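Local coordinates for protein L-fuculose phosphate aldolase (Streptococcus pneumoniae, PDB 4C24) that belongs to the class II aldolase and adducin head family and carries a zinc ion held by three histidines in a tetrameric assembly, at residues 122-127 against 152-157; 129-134 against 146-151. One frame throughout, in Å; residues are numbered along the deposited sequence. Where two conformers were deposited one is given.

Contact 1: residues 122-127 against 152-157. With EDO (1,2-ethanediol), chain F.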
ATOM      1  N   ALA A 122      -7.693  22.292   4.795  1.00 14.83           N
ATOM      2  CA  ALA A 122      -8.658  23.211   5.416  1.00 15.19           C
ATOM      3  C   ALA A 122      -9.709  22.542   6.315  1.00 15.32           C
ATOM      4  O   ALA A 122     -10.334  23.211   7.129  1.00 17.14           O
ATOM      5  CB  ALA A 122      -9.332  24.072   4.374  1.00 16.01           C
ATOM      6  N   VAL A 123      -9.863  21.228   6.209  1.00 16.10           N
ATOM      7  CA  VAL A 123     -10.682  20.542   7.221  1.00 16.77           C
ATOM      8  C   VAL A 123     -10.104  20.681   8.636  1.00 14.65           C
ATOM      9  O   VAL A 123     -10.827  20.610   9.617  1.00 18.39           O
ATOM     10  CB  VAL A 123     -10.937  19.058   6.893  1.00 17.18           C
ATOM     11  CG1 VAL A 123     -11.662  18.927   5.564  1.00 21.30           C
ATOM     12  CG2 VAL A 123      -9.647  18.237   6.949  1.00 17.13           C
ATOM     13  N   ALA A 124      -8.786  20.884   8.744  1.00 14.66           N
ATOM     14  CA  ALA A 124      -8.157  21.078  10.024  1.00 16.37           C
ATOM     15  C   ALA A 124      -7.733  22.527  10.283  1.00 15.94           C
ATOM     16  O   ALA A 124      -7.767  22.971  11.415  1.00 16.53           O
ATOM     17  CB  ALA A 124      -6.978  20.140  10.153  1.00 17.42           C
ATOM     18  N   GLY A 125      -7.353  23.249   9.232  1.00 16.94           N
ATOM     19  CA  GLY A 125      -6.884  24.642   9.353  1.00 18.62           C
ATOM     20  C   GLY A 125      -5.948  24.967   8.209  1.00 16.97           C
ATOM     21  O   GLY A 125      -5.831  24.199   7.266  1.00 16.96           O
ATOM     22  N   LYS A 126      -5.280  26.118   8.259  1.00 16.38           N
ATOM     23  CA  LYS A 126      -4.357  26.442   7.140  1.00 17.62           C
ATOM     24  C   LYS A 126      -3.109  25.571   7.142  1.00 15.60           C
ATOM     25  O   LYS A 126      -2.428  25.432   6.119  1.00 17.56           O
ATOM     26  CB  LYS A 126      -3.992  27.932   7.112  1.00 19.94           C
ATOM     27  CG  LYS A 126      -3.132  28.383   8.276  1.00 20.53           C
ATOM     28  CD  LYS A 126      -2.640  29.813   8.096  1.00 23.96           C
ATOM     29  CE  LYS A 126      -1.666  30.129   9.211  1.00 24.58           C
ATOM     30  NZ  LYS A 126      -1.297  31.586   9.149  1.00 26.34           N
ATOM     31  N   ASP A 127      -2.792  25.034   8.312  1.00 15.70           N
ATOM     32  CA  ASP A 127      -1.689  24.107   8.492  1.00 14.21           C
ATOM     33  C   ASP A 127      -1.969  23.286   9.725  1.00 15.71           C
ATOM     34  O   ASP A 127      -2.926  23.564  10.457  1.00 16.26           O
ATOM     35  CB  ASP A 127      -0.320  24.842   8.602  1.00 16.05           C
ATOM     36  CG  ASP A 127      -0.292  25.904   9.686  1.00 17.91           C
ATOM     37  OD1 ASP A 127      -1.049  25.816  10.676  1.00 21.13           O
ATOM     38  OD2 ASP A 127       0.516  26.865   9.560  1.00 27.62           O
ATOM     39  N   ARG A 152      -7.070  25.011  15.553  1.00 16.47           N
ATOM     40  CA  ARG A 152      -7.012  23.947  14.562  1.00 15.05           C
ATOM     41  C   ARG A 152      -7.883  22.801  15.019  1.00 15.45           C
ATOM     42  O   ARG A 152      -8.267  22.730  16.194  1.00 17.23           O
ATOM     43  CB  ARG A 152      -5.584  23.429  14.392  1.00 15.82           C
ATOM     44  CG  ARG A 152      -4.559  24.495  13.983  1.00 15.90           C
ATOM     45  CD  ARG A 152      -4.799  25.022  12.575  1.00 16.51           C
ATOM     46  NE  ARG A 152      -3.694  25.886  12.145  1.00 15.40           N
ATOM     47  CZ  ARG A 152      -3.613  27.171  12.426  1.00 16.44           C
ATOM     48  NH1 ARG A 152      -4.580  27.776  13.098  1.00 18.97           N
ATOM     49  NH2 ARG A 152      -2.553  27.849  12.015  1.00 20.88           N
ATOM     50  N   ARG A 153      -8.148  21.894  14.096  1.00 14.28           N
ATOM     51  CA  ARG A 153      -8.865  20.658  14.409  1.00 14.48           C
ATOM     52  C   ARG A 153      -7.974  19.420  14.342  1.00 13.13           C
ATOM     53  O   ARG A 153      -8.454  18.290  14.476  1.00 14.41           O
ATOM     54  CB  ARG A 153     -10.085  20.510  13.501  1.00 15.96           C
ATOM     55  CG  ARG A 153     -11.233  21.425  13.903  1.00 20.79           C
ATOM     56  CD  ARG A 153     -12.523  21.083  13.185  1.00 25.99           C
ATOM     57  NE  ARG A 153     -13.657  21.305  14.076  1.00 34.26           N
ATOM     58  CZ  ARG A 153     -14.905  20.944  13.806  1.00 33.94           C
ATOM     59  NH1 ARG A 153     -15.197  20.346  12.654  1.00 33.85           N
ATOM     60  NH2 ARG A 153     -15.862  21.178  14.697  1.00 35.13           N
ATOM     61  N   ALA A 154      -6.663  19.600  14.149  1.00 12.52           N
ATOM     62  CA  ALA A 154      -5.738  18.489  14.240  1.00 12.26           C
ATOM     63  C   ALA A 154      -4.400  19.013  14.689  1.00 11.48           C
ATOM     64  O   ALA A 154      -4.130  20.201  14.527  1.00 14.01           O
ATOM     65  CB  ALA A 154      -5.607  17.769  12.911  1.00 14.34           C
ATOM     66  N   VAL A 155      -3.597  18.114  15.233  1.00 11.80           N
ATOM     67  CA  VAL A 155      -2.241  18.441  15.683  1.00 10.68           C
ATOM     68  C   VAL A 155      -1.374  17.203  15.579  1.00 11.84           C
ATOM     69  O   VAL A 155      -1.844  16.087  15.807  1.00 13.65           O
ATOM     70  CB  VAL A 155      -2.228  19.024  17.118  1.00 12.42           C
ATOM     71  CG1 VAL A 155      -2.657  18.011  18.157  1.00 14.64           C
ATOM     72  CG2 VAL A 155      -0.861  19.554  17.502  1.00 14.48           C
ATOM     73  N   LEU A 156      -0.118  17.359  15.166  1.00 11.99           N
ATOM     74  CA  LEU A 156       0.837  16.275  15.213  1.00 10.27           C
ATOM     75  C   LEU A 156       1.517  16.190  16.594  1.00 12.52           C
ATOM     76  O   LEU A 156       1.853  17.208  17.215  1.00 15.29           O
ATOM     77  CB  LEU A 156       1.881  16.429  14.092  1.00 12.67           C
ATOM     78  CG  LEU A 156       1.372  16.660  12.670  1.00 13.32           C
ATOM     79  CD1 LEU A 156       2.518  16.829  11.687  1.00 16.39           C
ATOM     80  CD2 LEU A 156       0.427  15.524  12.282  1.00 17.28           C
ATOM     81  N   LEU A 157       1.711  14.976  17.074  1.00 11.85           N
ATOM     82  CA  LEU A 157       2.336  14.737  18.360  1.00 13.20           C
ATOM     83  C   LEU A 157       3.734  14.218  18.070  1.00 13.78           C
ATOM     84  O   LEU A 157       3.922  13.171  17.449  1.00 11.71           O
ATOM     85  CB  LEU A 157       1.553  13.672  19.130  1.00 12.20           C
ATOM     86  CG  LEU A 157       0.075  14.012  19.299  1.00 13.86           C
ATOM     87  CD1 LEU A 157      -0.619  12.827  19.979  1.00 15.05           C
ATOM     88  CD2 LEU A 157      -0.168  15.331  20.033  1.00 15.62           C
TER
HETATM   89  C1  EDO F1209      -1.913  30.866  14.127  1.00 35.26           C
HETATM   90  O1  EDO F1209      -1.661  30.540  12.763  1.00 39.09           O
HETATM   91  C2  EDO F1209      -3.278  31.524  14.205  1.00 34.50           C
HETATM   92  O2  EDO F1209      -4.237  30.672  13.574  1.00 38.79           O
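Just ahead of strand 154-157 in this class II aldolase fold, the R152 side chain fastens the loop that leads from helix 103-110 into strand 130-131, taking hold of D127 with its side-on NE and NH2 pair. Both nitrogens close on the same carboxylate oxygen: NE lies 3.0 Å from D127 OD1 and NH2 lies 2.9 Å from it. OD1 sits in the guanidinium plane, but the two flat groups are turned 31° apart, and both donors come in from one face of the carboxylate. The single N-H of R152 NE is shared, leaning weakly also on D127 O. The arginine gets there by a bend at chi2 (-68°), which turns its chain toward D127, its CD passing 3.9 Å from G125 CA, and D127 answers with CG set between its own N and carbonyl carbon. The outer edge of the guanidinium holds a molecule of 1,2-ethanediol, with NH1 to O2 at 3.0 Å, nearly straight at 174°, and NH2 to O1 at 2.9 Å. K126 N lies over one face of the guanidinium; the nearest part of its side chain is CE, 3.7 Å from R152 NH2, while NZ, a like charge, is turned to D200.

Backbone carries the other half. R153 N donates to A124 O at 2.9 Å. Small side chains suit the close approach there: the CB atoms of A124 and A154 meet at 3.9 Å, beside I175 and V179 of helix 169-192. G125 has to be glycine, because at its positive phi a CB would jam against the preceding carbonyl oxygen and run into R152 CD. A side-on arginine-aspartate salt bridge thus ties down the loop entering an outermost strand of this chain's mixed sheet in the class II aldolase fold.

Contact 2: residues 129-134 against 146-151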
ATOM      1  N   ARG A 129       0.103  21.998  13.099  1.00 11.66           N
ATOM      2  CA  ARG A 129       1.323  22.211  13.875  1.00 11.23           C
ATOM      3  C   ARG A 129       1.822  20.930  14.504  1.00 13.96           C
ATOM      4  O   ARG A 129       1.086  19.937  14.586  1.00 15.46           O
ATOM      5  CB  ARG A 129       1.060  23.215  14.986  1.00 12.03           C
ATOM      6  CG  ARG A 129       0.445  24.529  14.544  1.00 14.11           C
ATOM      7  CD  ARG A 129       0.523  25.516  15.686  1.00 13.50           C
ATOM      8  NE  ARG A 129      -0.337  26.668  15.490  1.00 17.13           N
ATOM      9  CZ  ARG A 129      -1.588  26.751  15.920  1.00 15.97           C
ATOM     10  NH1 ARG A 129      -2.129  25.727  16.590  1.00 16.29           N
ATOM     11  NH2 ARG A 129      -2.293  27.850  15.681  1.00 20.78           N
ATOM     12  N   VAL A 130       3.052  20.969  14.998  1.00 13.99           N
ATOM     13  CA  VAL A 130       3.588  19.870  15.776  0.50 13.75           C
ATOM     14  C   VAL A 130       3.732  20.292  17.246  1.00 14.22           C
ATOM     15  O   VAL A 130       4.346  21.325  17.583  1.00 17.68           O
ATOM     16  CB  VAL A 130       4.882  19.286  15.153  0.50 15.70           C
ATOM     17  CG1 VAL A 130       6.047  20.267  15.279  0.50 17.85           C
ATOM     18  CG2 VAL A 130       5.213  17.924  15.758  0.50 14.76           C
ATOM     19  N   ALA A 131       3.127  19.513  18.129  1.00 13.98           N
ATOM     20  CA  ALA A 131       3.228  19.773  19.544  1.00 13.96           C
ATOM     21  C   ALA A 131       4.635  19.486  20.061  1.00 14.23           C
ATOM     22  O   ALA A 131       5.355  18.658  19.508  1.00 15.03           O
ATOM     23  CB  ALA A 131       2.221  18.899  20.289  1.00 14.24           C
ATOM     24  N   GLU A 132       5.000  20.145  21.154  1.00 15.21           N
ATOM     25  CA  GLU A 132       6.236  19.824  21.845  1.00 17.58           C
ATOM     26  C   GLU A 132       6.191  18.362  22.306  1.00 16.70           C
ATOM     27  O   GLU A 132       5.141  17.872  22.766  1.00 16.01           O
ATOM     28  CB  GLU A 132       6.448  20.747  23.049  1.00 20.14           C
ATOM     29  N   TYR A 133       7.316  17.668  22.190  1.00 14.58           N
ATOM     30  CA  TYR A 133       7.414  16.290  22.656  1.00 13.86           C
ATOM     31  C   TYR A 133       7.147  16.146  24.151  1.00 13.98           C
ATOM     32  O   TYR A 133       7.652  16.909  24.993  1.00 17.27           O
ATOM     33  CB  TYR A 133       8.776  15.642  22.326  1.00 13.43           C
ATOM     34  CG  TYR A 133       8.854  14.233  22.870  1.00 14.13           C
ATOM     35  CD1 TYR A 133       8.277  13.168  22.149  1.00 13.52           C
ATOM     36  CD2 TYR A 133       9.350  13.977  24.151  1.00 13.80           C
ATOM     37  CE1 TYR A 133       8.265  11.875  22.675  1.00 13.69           C
ATOM     38  CE2 TYR A 133       9.350  12.681  24.690  1.00 14.40           C
ATOM     39  CZ  TYR A 133       8.785  11.639  23.940  1.00 15.15           C
ATOM     40  OH  TYR A 133       8.758  10.364  24.447  1.00 16.43           O
ATOM     41  N   ALA A 134       6.355  15.125  24.493  1.00 14.57           N
ATOM     42  CA  ALA A 134       6.294  14.673  25.869  1.00 15.28           C
ATOM     43  C   ALA A 134       5.921  13.210  25.845  1.00 14.50           C
ATOM     44  O   ALA A 134       5.349  12.743  24.864  1.00 16.34           O
ATOM     45  CB  ALA A 134       5.300  15.474  26.690  1.00 16.25           C
ATOM     46  N   ALA A 146      -2.948  20.285  23.566  1.00 11.71           N
ATOM     47  CA  ALA A 146      -3.974  21.322  23.671  1.00 13.41           C
ATOM     48  C   ALA A 146      -3.465  22.623  23.073  1.00 13.96           C
ATOM     49  O   ALA A 146      -4.108  23.215  22.243  1.00 15.49           O
ATOM     50  CB  ALA A 146      -4.409  21.523  25.116  1.00 13.95           C
ATOM     51  N   LYS A 147      -2.275  23.026  23.491  1.00 14.61           N
ATOM     52  CA  LYS A 147      -1.738  24.299  23.041  1.00 15.75           C
ATOM     53  C   LYS A 147      -1.483  24.331  21.536  1.00 13.00           C
ATOM     54  O   LYS A 147      -1.881  25.282  20.851  1.00 17.09           O
ATOM     55  CB  LYS A 147      -0.464  24.581  23.810  1.00 16.84           C
ATOM     56  CG  LYS A 147      -0.721  24.880  25.269  1.00 19.77           C
ATOM     57  CD  LYS A 147       0.537  25.148  26.042  1.00 25.54           C
ATOM     58  CE  LYS A 147       0.917  26.613  25.936  1.00 27.87           C
ATOM     59  NZ  LYS A 147       2.139  26.802  26.744  1.00 34.20           N
ATOM     60  N   ALA A 148      -0.856  23.277  21.010  1.00 12.92           N
ATOM     61  CA  ALA A 148      -0.521  23.236  19.592  1.00 14.39           C
ATOM     62  C   ALA A 148      -1.718  22.960  18.676  1.00 13.70           C
ATOM     63  O   ALA A 148      -1.606  23.107  17.459  1.00 14.01           O
ATOM     64  CB  ALA A 148       0.595  22.250  19.338  1.00 13.41           C
ATOM     65  N   MET A 149      -2.853  22.524  19.260  1.00 14.06           N
ATOM     66  CA  MET A 149      -4.062  22.381  18.463  1.00 14.93           C
ATOM     67  C   MET A 149      -4.964  23.615  18.510  1.00 15.30           C
ATOM     68  O   MET A 149      -5.999  23.664  17.848  1.00 17.18           O
ATOM     69  CB  MET A 149      -4.838  21.143  18.911  1.00 14.80           C
ATOM     70  CG  MET A 149      -5.709  20.634  17.769  1.00 15.65           C
ATOM     71  SD  MET A 149      -6.472  19.017  17.986  1.00 19.01           S
ATOM     72  CE  MET A 149      -8.046  19.503  18.672  1.00 22.09           C
ATOM     73  N   GLU A 150      -4.589  24.616  19.313  1.00 16.05           N
ATOM     74  CA  GLU A 150      -5.390  25.834  19.370  1.00 16.53           C
ATOM     75  C   GLU A 150      -5.617  26.395  17.979  1.00 16.15           C
ATOM     76  O   GLU A 150      -4.674  26.536  17.188  1.00 17.58           O
ATOM     77  CB  GLU A 150      -4.735  26.890  20.260  1.00 17.06           C
ATOM     78  CG  GLU A 150      -4.903  26.615  21.737  1.00 21.50           C
ATOM     79  CD  GLU A 150      -4.082  27.563  22.602  1.00 25.66           C
ATOM     80  OE1 GLU A 150      -3.572  28.578  22.060  1.00 34.18           O
ATOM     81  OE2 GLU A 150      -3.942  27.301  23.819  1.00 28.23           O
ATOM     82  N   GLY A 151      -6.862  26.721  17.667  1.00 16.46           N
ATOM     83  CA  GLY A 151      -7.185  27.287  16.365  1.00 18.28           C
ATOM     84  C   GLY A 151      -7.176  26.292  15.216  1.00 16.79           C
ATOM     85  O   GLY A 151      -7.278  26.674  14.052  1.00 17.96           O
TER
HETATM   86  O   HOH W   1      -2.193  22.095  14.857  1.00 14.78           O
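The R129 guanidinium works through its edge, where the carbonyl oxygens of A148 and E150 both lie in its plane; on neither face does a group from 146-151 lie squarely. The contact belongs to a beta-alpha-beta unit, joining strand 130-131 to the C-terminal end of helix 139-149 just before the chain turns toward strand 154-157. NH1 serves both carbonyls, standing 2.8 Å from A148 O and 2.7 Å from E150 O; R129 NH2 shares E150 O through a weak bond of 3.1 Å. The two acceptors are used differently: E150 O is met by NH1 in its carbonyl plane on a lone pair, whereas A148 O is approached from above its plane, 66° out. The last carbonyls of a helix lack following N-H partners and sit at the negative end of its dipole, so a cation there is probably favourable. R129 stays extended from CG to NE, carrying the guanidinium past A148. R152, in the turn leading to strand 154-157, brings a like charge close by.

Alanines let strand and helix come close, A148 CB lying 3.6 Å from A131 CA and 3.8 Å from A131 CB. One water links the backbones, accepting from R129 N and donating to A148 O, 2.9 Å from each.

Overall arrangement
Contacts 1 and 2 meet along strand 154-157, the parallel neighbour of strand 130-131: L156 N lies 2.9 Å from R129 O and L156 O lies 2.8 Å from A131 N, both probable hydrogen bonds. V155 packs on A148, joining the strand of contact 1 to the helix of contact 2. Both are partly buried, with alanines at the tight places and arginines toward the surface. Their chemistry differs, however. In contact 1 the arginine meets an acidic side chain and forms a salt bridge to a loop; in contact 2 it meets main-chain carbonyls at a helix end. Contact 1 anchors the loop entering strand 130-131, outermost in this chain's sheet, while contact 2 packs that strand against the crossover helix.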